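Local structure of MmeI (5HR4) at residues Tyr181-Ala185 / Glu264-Ala269; Ile204-Phe210 / Ala253-Ile257; Phe233-Asn237 / Leu261-Pro265; Thr358-Pro362 / Trp466-Leu470; Leu370-Tyr374 / Ile404-Phe410. The protein is a Type IIL restriction-modification enzyme that binds calcium and probably methylates adenine in DNA at N6 using S-adenosyl-L-methionine. All coordinates share one frame; numbering follows the deposited sequence.

Interaction 1: residues Tyr181-Ala185 / Glu264-Ala269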
# COMPACT_ATOMS: atom_id res chain seq x y z
N TYR A 181 29.56 14.48 3.48
CA TYR A 181 29.29 13.94 4.81
C TYR A 181 28.14 12.96 4.67
O TYR A 181 26.96 13.30 4.82
CB TYR A 181 28.99 15.05 5.80
CG TYR A 181 29.19 14.59 7.22
CD1 TYR A 181 30.42 14.74 7.84
CD2 TYR A 181 28.15 14.00 7.94
CE1 TYR A 181 30.62 14.33 9.12
CE2 TYR A 181 28.34 13.57 9.24
CZ TYR A 181 29.59 13.74 9.83
OH TYR A 181 29.81 13.33 11.12
N GLU A 182 28.50 11.73 4.38
CA GLU A 182 27.62 10.72 3.81
C GLU A 182 27.50 9.56 4.78
O GLU A 182 28.29 9.44 5.71
CB GLU A 182 28.17 10.23 2.46
N GLY A 183 26.54 8.69 4.53
CA GLY A 183 26.56 7.43 5.23
C GLY A 183 26.17 7.51 6.70
O GLY A 183 25.40 8.38 7.14
N HIS A 184 26.71 6.55 7.45
CA HIS A 184 26.36 6.35 8.85
C HIS A 184 26.57 7.61 9.68
O HIS A 184 25.71 7.98 10.49
CB HIS A 184 27.19 5.20 9.43
CG HIS A 184 26.93 4.93 10.87
ND1 HIS A 184 25.73 4.45 11.33
CD2 HIS A 184 27.72 5.10 11.97
CE1 HIS A 184 25.78 4.31 12.65
NE2 HIS A 184 26.98 4.70 13.06
N ALA A 185 27.71 8.29 9.51
CA ALA A 185 27.88 9.54 10.25
C ALA A 185 26.73 10.50 9.95
O ALA A 185 26.12 11.05 10.86
CB ALA A 185 29.22 10.20 9.92
N GLU A 264 28.98 7.06 20.07
CA GLU A 264 29.99 6.91 19.04
C GLU A 264 30.59 8.27 18.68
O GLU A 264 29.85 9.20 18.35
CB GLU A 264 29.40 6.28 17.79
CG GLU A 264 30.42 6.12 16.70
CD GLU A 264 29.83 5.59 15.41
OE1 GLU A 264 28.58 5.46 15.35
OE2 GLU A 264 30.60 5.31 14.46
N PRO A 265 31.91 8.41 18.71
CA PRO A 265 32.52 9.63 18.17
C PRO A 265 32.32 9.68 16.66
O PRO A 265 32.32 8.65 15.98
CB PRO A 265 34.00 9.48 18.55
CG PRO A 265 34.22 8.00 18.49
CD PRO A 265 32.93 7.41 19.07
N LEU A 266 32.13 10.89 16.14
CA LEU A 266 31.80 11.07 14.74
C LEU A 266 32.80 12.04 14.13
O LEU A 266 33.21 13.00 14.80
CB LEU A 266 30.39 11.64 14.56
CG LEU A 266 29.22 10.68 14.64
CD1 LEU A 266 27.90 11.44 14.48
CD2 LEU A 266 29.34 9.57 13.59
N PRO A 267 33.18 11.83 12.87
CA PRO A 267 33.99 12.82 12.18
C PRO A 267 33.30 14.17 12.22
O PRO A 267 32.06 14.23 12.17
CB PRO A 267 34.08 12.28 10.75
CG PRO A 267 32.96 11.32 10.61
CD PRO A 267 32.74 10.75 11.98
N PRO A 268 34.05 15.26 12.35
CA PRO A 268 33.44 16.59 12.30
C PRO A 268 33.03 16.96 10.88
O PRO A 268 33.69 16.58 9.90
CB PRO A 268 34.54 17.51 12.82
CG PRO A 268 35.83 16.80 12.42
CD PRO A 268 35.53 15.31 12.44
N ALA A 269 31.93 17.68 10.77
CA ALA A 269 31.37 18.09 9.49
C ALA A 269 31.92 19.47 9.13
O ALA A 269 32.96 19.89 9.66
CB ALA A 269 29.83 18.10 9.56
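Tyr181, in the loop leading to helix 183-200, and His184 of that helix reach the extended, proline-rich loop 264-269, so that this entry to a helix of the all-helical part of the protein is held at two hydrogen-bonded points with apolar packing between them. At one point Tyr181 OH donates to the carbonyl O of Pro267 at 2.6 Å. This oxygen lies at the edge of the phenol ring, and the hydroxyl approaches it tilted 20° from the carbonyl plane. One face of the same ring carries Ala269 CB, which sits off-centre in a CH-pi contact, 3.8 Å from Tyr181 CD1. At the other point His184 NE2 gives its N-H to Glu264 OE1 at 2.9 Å, in the imidazole plane and on the syn lone pair of the carboxylate. The two flat groups are turned only 30° apart. With CG anti to the backbone N (chi1 179°), the imidazole of His184 is carried out to meet the extended Glu264 side chain, which comes from the opposite direction. Between the two bonds, the methyl of Ala185 rests against Leu266 CD2 (CB to CD2 3.7 Å) and Pro267 CG.

Further out, His184 ND1 is bonded to OE2 of Glu416, in helix 416-440. Two carboxylates on one imidazole would probably favour its protonated form. Tyr189 meets the Tyr181 ring edge to face, and Asn230 ND2 holds the carbonyl O of Leu266, the residue whose CD2 lies 3.6 Å from Ala185 CA.

Interaction 2: residues Ile204-Phe210 / Ala253-Ile257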
# COMPACT_ATOMS: atom_id res chain seq x y z
N ILE A 204 14.75 19.43 28.91
CA ILE A 204 15.93 18.58 28.90
C ILE A 204 17.19 19.44 28.95
O ILE A 204 18.05 19.26 29.82
CB ILE A 204 15.93 17.65 27.67
CG1 ILE A 204 14.73 16.72 27.73
CG2 ILE A 204 17.21 16.84 27.68
CD1 ILE A 204 14.66 15.75 26.59
N PHE A 205 17.34 20.35 27.99
CA PHE A 205 18.22 21.50 28.14
C PHE A 205 17.41 22.66 28.72
O PHE A 205 16.18 22.72 28.56
CB PHE A 205 18.82 21.97 26.81
CG PHE A 205 19.54 20.91 26.02
CD1 PHE A 205 19.84 19.67 26.56
CD2 PHE A 205 19.94 21.18 24.72
CE1 PHE A 205 20.51 18.71 25.81
CE2 PHE A 205 20.62 20.23 23.97
CZ PHE A 205 20.91 19.00 24.52
N GLU A 206 18.10 23.59 29.37
CA GLU A 206 17.52 24.90 29.63
C GLU A 206 16.97 25.47 28.33
O GLU A 206 17.55 25.28 27.27
CB GLU A 206 18.55 25.88 30.19
CG GLU A 206 19.08 25.60 31.58
CD GLU A 206 20.12 26.65 31.99
OE1 GLU A 206 19.89 27.84 31.69
OE2 GLU A 206 21.18 26.28 32.56
N LYS A 207 15.86 26.18 28.44
CA LYS A 207 15.14 26.67 27.27
C LYS A 207 16.08 27.35 26.29
O LYS A 207 16.80 28.29 26.65
CB LYS A 207 14.02 27.63 27.70
CG LYS A 207 12.94 27.82 26.65
CD LYS A 207 11.55 27.99 27.28
CE LYS A 207 10.44 27.88 26.21
NZ LYS A 207 9.06 28.12 26.74
N SER A 208 16.10 26.84 25.06
CA SER A 208 16.82 27.44 23.94
C SER A 208 18.35 27.40 24.12
O SER A 208 19.06 28.16 23.46
CB SER A 208 16.36 28.87 23.70
OG SER A 208 15.04 28.88 23.17
N LEU A 209 18.87 26.52 24.96
CA LEU A 209 20.30 26.54 25.24
C LEU A 209 21.12 26.22 23.99
O LEU A 209 22.14 26.85 23.73
CB LEU A 209 20.64 25.56 26.35
CG LEU A 209 21.96 25.89 27.01
CD1 LEU A 209 21.79 27.13 27.87
CD2 LEU A 209 22.41 24.71 27.83
N PHE A 210 20.65 25.25 23.21
CA PHE A 210 21.31 24.94 21.95
C PHE A 210 21.32 26.14 21.02
O PHE A 210 22.36 26.51 20.47
CB PHE A 210 20.62 23.75 21.28
CG PHE A 210 21.33 23.25 20.07
CD1 PHE A 210 22.71 23.10 20.09
CD2 PHE A 210 20.64 22.93 18.92
CE1 PHE A 210 23.38 22.65 18.98
CE2 PHE A 210 21.30 22.47 17.81
CZ PHE A 210 22.67 22.33 17.84
N ALA A 253 26.69 23.81 30.67
CA ALA A 253 25.26 23.85 30.99
C ALA A 253 24.48 22.70 30.37
O ALA A 253 23.31 22.53 30.71
CB ALA A 253 24.67 25.19 30.54
N PHE A 254 25.05 21.94 29.53
CA PHE A 254 24.29 20.89 28.88
C PHE A 254 24.34 19.60 29.69
O PHE A 254 25.41 19.22 30.16
CB PHE A 254 24.83 20.60 27.48
CG PHE A 254 24.50 21.66 26.48
CD1 PHE A 254 23.37 21.56 25.70
CD2 PHE A 254 25.32 22.76 26.33
CE1 PHE A 254 23.05 22.54 24.78
CE2 PHE A 254 25.01 23.74 25.42
CZ PHE A 254 23.87 23.64 24.64
N PRO A 255 23.22 18.91 29.84
CA PRO A 255 23.21 17.73 30.70
C PRO A 255 23.93 16.57 30.05
O PRO A 255 24.16 16.55 28.84
CB PRO A 255 21.71 17.42 30.84
CG PRO A 255 21.14 17.88 29.49
CD PRO A 255 21.95 19.10 29.10
N TYR A 256 24.26 15.58 30.87
CA TYR A 256 24.70 14.28 30.38
C TYR A 256 23.50 13.48 29.85
O TYR A 256 22.47 13.36 30.53
CB TYR A 256 25.42 13.54 31.51
CG TYR A 256 25.68 12.06 31.32
CD1 TYR A 256 26.55 11.60 30.33
CD2 TYR A 256 25.09 11.12 32.17
CE1 TYR A 256 26.79 10.23 30.17
CE2 TYR A 256 25.33 9.76 32.02
CZ TYR A 256 26.18 9.31 31.02
OH TYR A 256 26.41 7.94 30.88
N ILE A 257 23.61 12.96 28.62
CA ILE A 257 22.50 12.27 27.96
C ILE A 257 22.80 10.78 27.73
O ILE A 257 21.98 9.92 28.04
CB ILE A 257 22.13 12.97 26.63
CG1 ILE A 257 21.82 14.44 26.89
CG2 ILE A 257 20.93 12.31 25.99
CD1 ILE A 257 20.42 14.64 27.45
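Phe205 and Phe254 form a T-shaped aromatic pair: the edge of Phe254 points at the face of Phe205, with Phe254 CD1 above the ring centre, the ring centroids 4.8 Å apart and the planes at 87°. A CH-pi contact extends it: Leu209, with CG anti to the backbone N (chi1 -159°), sets CD2 almost straight above the middle of the Phe254 ring, 3.5 Å from its centroid. The leucine is brought there by a type II beta turn, Glu206 to Leu209, closed by the backbone bond from Leu209 N to Glu206 O; the turn leads into helix 209-217 of the helicase spacer region.

Apolar packing makes up the rest. Pro255 CD lies against Phe205 CD1. Ile204 CG2 meets Ile257 CD1 at 3.9 Å, the two side chains crossing at about a right angle, while Ala253 CB touches Leu209 CD2 at 3.6 Å. With an alanine in place of Phe205, the edge of Phe254 and the ring of Pro255 would probably lose the surface they pack on, opening a gap between the segments. Phe210 and Phe254 both touch Leu232 of helix 225-235, and the nearest side-chain atoms of Phe210 and Cys283, a calcium ligand, are about 4 Å apart.

Interaction 3: residues Phe233-Asn237 / Leu261-Pro265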
# COMPACT_ATOMS: atom_id res chain seq x y z
N PHE A 233 28.64 17.18 21.10
CA PHE A 233 28.35 15.75 21.09
C PHE A 233 29.20 14.99 22.09
O PHE A 233 28.75 13.98 22.63
CB PHE A 233 28.57 15.16 19.70
CG PHE A 233 27.53 15.56 18.69
CD1 PHE A 233 26.34 16.16 19.09
CD2 PHE A 233 27.74 15.33 17.35
CE1 PHE A 233 25.38 16.51 18.16
CE2 PHE A 233 26.78 15.68 16.42
CZ PHE A 233 25.60 16.27 16.82
N TYR A 234 30.42 15.45 22.35
CA TYR A 234 31.22 14.75 23.34
C TYR A 234 30.72 15.06 24.75
O TYR A 234 30.63 14.15 25.59
CB TYR A 234 32.71 15.07 23.19
CG TYR A 234 33.49 14.74 24.44
CD1 TYR A 234 33.91 13.44 24.72
CD2 TYR A 234 33.76 15.73 25.39
CE1 TYR A 234 34.60 13.14 25.91
CE2 TYR A 234 34.45 15.45 26.56
CZ TYR A 234 34.87 14.16 26.81
OH TYR A 234 35.54 13.92 27.99
N VAL A 235 30.38 16.32 25.04
CA VAL A 235 29.89 16.67 26.37
C VAL A 235 28.64 15.87 26.70
O VAL A 235 28.56 15.21 27.75
CB VAL A 235 29.61 18.18 26.50
CG1 VAL A 235 28.83 18.44 27.79
CG2 VAL A 235 30.91 18.95 26.51
N LEU A 236 27.63 15.91 25.82
CA LEU A 236 26.37 15.19 26.05
C LEU A 236 26.58 13.69 26.33
O LEU A 236 25.60 13.02 26.71
CB LEU A 236 25.45 15.35 24.85
CG LEU A 236 24.98 16.77 24.52
CD1 LEU A 236 24.34 16.78 23.15
CD2 LEU A 236 23.98 17.27 25.58
N ASN A 237 27.80 13.16 26.13
CA ASN A 237 28.12 11.78 26.48
C ASN A 237 28.99 11.67 27.72
O ASN A 237 29.30 10.55 28.14
CB ASN A 237 28.84 11.07 25.32
CG ASN A 237 28.71 9.53 25.37
OD1 ASN A 237 27.65 8.98 25.73
ND2 ASN A 237 29.79 8.83 24.99
N LEU A 261 22.64 6.73 21.62
CA LEU A 261 22.54 7.87 20.73
C LEU A 261 23.79 8.71 20.74
O LEU A 261 24.09 9.34 19.72
CB LEU A 261 21.33 8.74 21.11
CG LEU A 261 21.10 10.12 20.46
CD1 LEU A 261 20.98 10.02 18.95
CD2 LEU A 261 19.88 10.80 21.05
N PHE A 262 24.56 8.75 21.83
CA PHE A 262 25.70 9.67 21.89
C PHE A 262 27.04 8.97 22.10
O PHE A 262 28.07 9.66 22.29
CB PHE A 262 25.45 10.73 22.97
CG PHE A 262 24.50 11.80 22.52
CD1 PHE A 262 24.95 12.82 21.70
CD2 PHE A 262 23.15 11.75 22.86
CE1 PHE A 262 24.07 13.81 21.24
CE2 PHE A 262 22.27 12.73 22.40
CZ PHE A 262 22.73 13.76 21.58
N GLU A 263 27.08 7.64 22.01
CA GLU A 263 28.27 6.91 22.42
C GLU A 263 29.36 6.95 21.36
O GLU A 263 30.54 6.91 21.71
CB GLU A 263 27.90 5.47 22.76
CG GLU A 263 27.62 4.57 21.59
CD GLU A 263 27.32 3.16 22.08
OE1 GLU A 263 27.49 2.93 23.30
OE2 GLU A 263 26.92 2.29 21.26
N GLU A 264 28.98 7.06 20.07
CA GLU A 264 29.99 6.91 19.04
C GLU A 264 30.59 8.27 18.68
O GLU A 264 29.85 9.20 18.35
CB GLU A 264 29.40 6.28 17.79
CG GLU A 264 30.42 6.12 16.70
CD GLU A 264 29.83 5.59 15.41
OE1 GLU A 264 28.58 5.46 15.35
OE2 GLU A 264 30.60 5.31 14.46
N PRO A 265 31.91 8.41 18.71
CA PRO A 265 32.52 9.63 18.17
C PRO A 265 32.32 9.68 16.66
O PRO A 265 32.32 8.65 15.98
CB PRO A 265 34.00 9.48 18.55
CG PRO A 265 34.22 8.00 18.49
CD PRO A 265 32.93 7.41 19.07
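Phe262 has its CG anti to the carbonyl carbon (chi1 -78°), which swings the ring from helix 259-262 onto Leu236, while Asn237, with chi1 -157°, turns its amide toward the backbone of Phe262. Leu236 CB lies over one face of the Phe262 ring, displaced toward the rim and 4.2 Å from the centroid, a CH-pi contact. Leu236 CD1 also reaches Phe262 CE1, at 3.5 Å. Phe233 comes to the edge of the same ring, its CD1 3.9 Å from Phe262 CE1, and the two side chains cross at about a right angle.

The amide of Asn237 lies against the carbonyl O of Phe262, but the angle at ND2 is too poor for a hydrogen bond; ND2 also packs 3.5 Å from Glu263 CA. OD1 has a weak bond to Asn258 ND2. Replacing Asn237 by an alanine would probably open a gap over the Phe262-Glu263 backbone and leave Asn258 without that weak acceptor.

Both segments lean on helix 183-200. Its Arg192 makes a cation-pi contact with Phe233 and binds the carbonyl oxygens of Leu261 and Glu264. Leu261 also reaches Val424 and Trp427, so the contact joins helix 225-235, and the residues that follow it, to the weakly bonded helix 259-262, next to helices 183-200 and 416-440.

Interaction 4: residues Thr358-Pro362 / Trp466-Leu470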
# COMPACT_ATOMS: atom_id res chain seq x y z
N THR A 358 5.63 -7.08 24.24
CA THR A 358 6.63 -6.67 23.26
C THR A 358 5.98 -6.46 21.90
O THR A 358 5.05 -7.20 21.52
CB THR A 358 7.76 -7.71 23.14
OG1 THR A 358 7.21 -9.01 22.93
CG2 THR A 358 8.58 -7.75 24.41
N PHE A 359 6.45 -5.44 21.17
CA PHE A 359 5.90 -5.08 19.86
C PHE A 359 6.99 -5.14 18.80
O PHE A 359 8.10 -4.64 19.02
CB PHE A 359 5.26 -3.70 19.92
CG PHE A 359 4.18 -3.59 20.98
CD1 PHE A 359 2.85 -3.83 20.66
CD2 PHE A 359 4.51 -3.29 22.29
CE1 PHE A 359 1.88 -3.77 21.61
CE2 PHE A 359 3.52 -3.21 23.25
CZ PHE A 359 2.20 -3.44 22.90
N PHE A 360 6.66 -5.70 17.64
CA PHE A 360 7.65 -6.07 16.63
C PHE A 360 7.15 -5.68 15.24
O PHE A 360 6.25 -6.32 14.69
CB PHE A 360 7.90 -7.58 16.71
CG PHE A 360 9.06 -8.06 15.90
CD1 PHE A 360 9.90 -7.17 15.24
CD2 PHE A 360 9.31 -9.42 15.81
CE1 PHE A 360 10.97 -7.63 14.47
CE2 PHE A 360 10.36 -9.90 15.05
CZ PHE A 360 11.20 -9.00 14.38
N ASP A 361 7.76 -4.64 14.65
CA ASP A 361 7.41 -4.15 13.32
C ASP A 361 8.49 -4.51 12.30
O ASP A 361 9.50 -3.79 12.18
CB ASP A 361 7.19 -2.63 13.36
CG ASP A 361 6.66 -2.05 12.03
OD1 ASP A 361 6.64 -2.76 10.98
OD2 ASP A 361 6.28 -0.85 12.02
N PRO A 362 8.30 -5.58 11.50
CA PRO A 362 9.38 -6.11 10.65
C PRO A 362 9.57 -5.36 9.34
O PRO A 362 10.01 -5.95 8.34
CB PRO A 362 8.94 -7.56 10.38
CG PRO A 362 7.47 -7.65 10.85
CD PRO A 362 7.03 -6.28 11.26
N TRP A 466 14.12 -13.55 12.02
CA TRP A 466 13.56 -12.57 12.96
C TRP A 466 13.96 -12.84 14.41
O TRP A 466 14.12 -11.90 15.19
CB TRP A 466 12.02 -12.51 12.82
CG TRP A 466 11.61 -11.85 11.52
CD1 TRP A 466 12.44 -11.31 10.59
CD2 TRP A 466 10.27 -11.66 11.02
NE1 TRP A 466 11.72 -10.81 9.53
CE2 TRP A 466 10.39 -11.01 9.77
CE3 TRP A 466 9.00 -11.96 11.51
CZ2 TRP A 466 9.28 -10.66 9.00
CZ3 TRP A 466 7.90 -11.62 10.74
CH2 TRP A 466 8.04 -10.98 9.50
N ASN A 467 14.18 -14.11 14.78
CA ASN A 467 14.60 -14.41 16.16
C ASN A 467 15.91 -13.73 16.56
O ASN A 467 16.21 -13.66 17.75
CB ASN A 467 14.72 -15.92 16.37
CG ASN A 467 13.38 -16.62 16.42
OD1 ASN A 467 12.64 -16.52 17.42
ND2 ASN A 467 13.04 -17.32 15.34
N ASP A 468 16.71 -13.23 15.62
CA ASP A 468 17.88 -12.47 16.06
C ASP A 468 17.51 -11.09 16.58
O ASP A 468 18.27 -10.50 17.35
CB ASP A 468 18.90 -12.36 14.93
CG ASP A 468 19.36 -13.71 14.44
OD1 ASP A 468 19.29 -14.67 15.23
OD2 ASP A 468 19.79 -13.80 13.26
N VAL A 469 16.35 -10.56 16.18
CA VAL A 469 15.87 -9.30 16.73
C VAL A 469 15.11 -9.53 18.02
O VAL A 469 15.24 -8.75 18.97
CB VAL A 469 14.98 -8.58 15.69
CG1 VAL A 469 14.54 -7.20 16.20
CG2 VAL A 469 15.72 -8.49 14.36
N LEU A 470 14.30 -10.59 18.06
CA LEU A 470 13.42 -10.85 19.19
C LEU A 470 13.05 -12.32 19.14
O LEU A 470 12.47 -12.78 18.15
CB LEU A 470 12.17 -9.97 19.15
CG LEU A 470 11.13 -10.28 20.24
CD1 LEU A 470 11.81 -10.30 21.58
CD2 LEU A 470 9.98 -9.28 20.25
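Phe360, in the short strand 359-361, and Pro362 just after it face Trp466, the first residue of 466-470, of which 466-469 have helical backbone angles without regular helical bonding. Trp466 O accepts from both Val469 N (2.8 Å) and Leu470 N, which folds this piece into a compact turn. The backbones keep apart, with CA of Phe360 7.9 Å from CA of Leu470, and the contact is made by side chains.

Phe360 has CG anti to its own N (chi1 -170°), which sends the ring out between Trp466 and Val469. Its edge is directed at the face of the five-membered ring of Trp466, an offset edge-to-face pair with centroids 5.5 Å apart and planes at 68°. Pro362 CB lies over a face of the indole, toward its rim, 3.8 Å from the centroid of the six-membered ring. Leu470 CD2 packs beside Thr358 OG1, which is bonded to Lys474 O; Trp466 NE1 is bonded to Ala461 O.

The strand belongs to the Rossmann-like methyltransferase sheet, and the nearest atoms of the Pro362 side chain and bound sinefungin are about 7 Å apart. Ile412 and Phe410 of neighbouring strand 409-413 touch these side chains, and helix 517-524 adds Trp517 and a cation-pi contact from Lys520 on Trp466.

Interaction 5: residues Leu370-Tyr374 / Ile404-Phe410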
# COMPACT_ATOMS: atom_id res chain seq x y z
N LEU A 370 5.52 1.82 16.19
CA LEU A 370 6.07 1.68 17.53
C LEU A 370 5.83 2.93 18.37
O LEU A 370 5.66 2.81 19.59
CB LEU A 370 7.57 1.38 17.46
CG LEU A 370 7.83 0.09 16.69
CD1 LEU A 370 9.31 -0.16 16.49
CD2 LEU A 370 7.16 -1.09 17.36
N VAL A 371 5.81 4.11 17.76
CA VAL A 371 5.66 5.34 18.53
C VAL A 371 4.22 5.49 19.01
O VAL A 371 3.97 5.64 20.21
CB VAL A 371 6.14 6.55 17.71
CG1 VAL A 371 5.62 7.85 18.30
CG2 VAL A 371 7.65 6.58 17.65
N ILE A 372 3.25 5.39 18.09
CA ILE A 372 1.84 5.43 18.48
C ILE A 372 1.55 4.38 19.54
O ILE A 372 0.83 4.65 20.51
CB ILE A 372 0.92 5.26 17.26
CG1 ILE A 372 1.16 6.38 16.27
CG2 ILE A 372 -0.55 5.31 17.70
CD1 ILE A 372 0.84 7.71 16.90
N THR A 373 2.06 3.15 19.36
CA THR A 373 1.75 2.10 20.33
C THR A 373 2.29 2.46 21.70
O THR A 373 1.57 2.38 22.71
CB THR A 373 2.32 0.75 19.89
OG1 THR A 373 1.70 0.31 18.67
CG2 THR A 373 2.09 -0.28 20.99
N TYR A 374 3.55 2.87 21.76
CA TYR A 374 4.14 3.23 23.04
C TYR A 374 3.41 4.40 23.68
O TYR A 374 3.33 4.47 24.91
CB TYR A 374 5.64 3.53 22.84
CG TYR A 374 6.36 4.03 24.06
CD1 TYR A 374 6.54 3.22 25.18
CD2 TYR A 374 6.88 5.32 24.10
CE1 TYR A 374 7.18 3.68 26.32
CE2 TYR A 374 7.54 5.79 25.23
CZ TYR A 374 7.68 4.96 26.33
OH TYR A 374 8.33 5.42 27.45
N ILE A 404 6.59 0.91 32.07
CA ILE A 404 6.63 0.81 30.62
C ILE A 404 7.77 1.65 30.03
O ILE A 404 8.09 2.74 30.53
CB ILE A 404 5.24 1.20 30.09
CG1 ILE A 404 4.25 0.15 30.58
CG2 ILE A 404 5.19 1.26 28.57
CD1 ILE A 404 2.82 0.59 30.48
N ASN A 405 8.42 1.12 28.99
CA ASN A 405 9.62 1.76 28.47
C ASN A 405 9.93 1.24 27.08
O ASN A 405 9.41 0.21 26.64
CB ASN A 405 10.82 1.54 29.41
CG ASN A 405 11.72 2.76 29.51
OD1 ASN A 405 11.81 3.58 28.58
ND2 ASN A 405 12.40 2.90 30.63
N VAL A 406 10.81 1.97 26.39
CA VAL A 406 11.15 1.69 25.00
C VAL A 406 11.79 0.33 24.80
O VAL A 406 11.72 -0.23 23.71
CB VAL A 406 12.06 2.82 24.47
CG1 VAL A 406 11.33 4.14 24.54
CG2 VAL A 406 13.33 2.90 25.31
N ASP A 407 12.38 -0.25 25.83
CA ASP A 407 12.94 -1.59 25.59
C ASP A 407 11.89 -2.62 25.27
O ASP A 407 12.20 -3.80 25.18
CB ASP A 407 13.79 -2.07 26.78
CG ASP A 407 13.06 -1.97 28.13
OD1 ASP A 407 11.81 -2.01 28.17
OD2 ASP A 407 13.76 -1.89 29.17
N GLN A 408 10.63 -2.27 25.09
CA GLN A 408 9.61 -3.22 24.70
C GLN A 408 9.33 -3.20 23.20
O GLN A 408 8.46 -3.95 22.73
CB GLN A 408 8.32 -2.95 25.49
CG GLN A 408 8.56 -2.83 26.98
CD GLN A 408 7.34 -2.35 27.78
OE1 GLN A 408 7.46 -1.48 28.64
NE2 GLN A 408 6.18 -2.92 27.49
N PHE A 409 10.07 -2.40 22.43
CA PHE A 409 9.76 -2.22 21.02
C PHE A 409 10.93 -2.62 20.13
O PHE A 409 12.09 -2.30 20.42
CB PHE A 409 9.32 -0.78 20.79
CG PHE A 409 8.06 -0.44 21.53
CD1 PHE A 409 8.09 -0.07 22.86
CD2 PHE A 409 6.82 -0.56 20.90
CE1 PHE A 409 6.89 0.23 23.56
CE2 PHE A 409 5.64 -0.28 21.57
CZ PHE A 409 5.68 0.11 22.91
N PHE A 410 10.60 -3.34 19.06
CA PHE A 410 11.53 -4.06 18.22
C PHE A 410 11.16 -3.80 16.77
O PHE A 410 9.97 -3.81 16.43
CB PHE A 410 11.47 -5.58 18.50
CG PHE A 410 11.88 -5.98 19.91
CD1 PHE A 410 10.97 -5.95 20.96
CD2 PHE A 410 13.18 -6.41 20.17
CE1 PHE A 410 11.36 -6.32 22.27
CE2 PHE A 410 13.57 -6.78 21.46
CZ PHE A 410 12.66 -6.73 22.51
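Tyr374 meets Phe409 with its base and residues 404-406 with the rest of its ring. It leaves helix 368-388 with CG anti to the backbone N (chi1 175°), a setting that carries the ring from Phe409 out to residues 404-406. Its CB rests on the end of the Phe409 ring, 3.4 Å from CZ. CD1 comes next, against Phe409 CE1; the two rings meet obliquely with planes at 81°. Farther out, CE1 of Tyr374 touches Ile404 CG2 at 3.9 Å and the backbone C of Asn405 at 3.8 Å. One face of the ring is met by Val406 CG1, off-centre and 4.1 Å from Tyr374 CZ. At the tip, OH is hydrogen-bonded to Asp430 OD1 and Arg378 NH1.

The Phe409 ring is gripped at its edge as well: Leu370 CD2 lies near its plane, 3.6 Å from Phe409 CD2, and Thr373 CG2 is equally close to Phe409 CE2. The loop that Tyr374 packs on is shaped from within: Gln408 OE1 accepts from Asn405 N (2.8 Å), Asn405 OD1 takes the N-H of Val406, and residues 406-408 form a 3-10 turn before the strand.

Strands 359-361 and 409-413 are parallel neighbours, and helix 368-388 lies in the beta-alpha-beta crossover between them. Phe359 of the first strand also meets Phe409, the rings at about 10°. The surfaces that meet across the contact are mostly carbon, and it probably rests on close burial of the two rings, while the bonds of Tyr374 OH satisfy its buried hydroxyl and may hold the ring at a fixed rotation.

Interactions 4 and 5 lie in the buried methyltransferase core and reach neighbouring strands of one sheet: Phe359 O and Phe410 N are probably hydrogen-bonded, and both contacts are aromatic and aliphatic across the interface. Interactions 1, 2 and 3 belong to the helical region beside it. Interactions 2 and 3 touch, with a probable backbone hydrogen bond from Ile257 N to Leu236 O and the side chain of Leu236 against Phe205, and both rely on rings. Interaction 3 is buried, whereas interaction 2 is partly so. Interaction 1, which shares Glu264 and Pro265 with interaction 3, is the most exposed and most polar of the five, and alone carries hydrogen bonds across its segments.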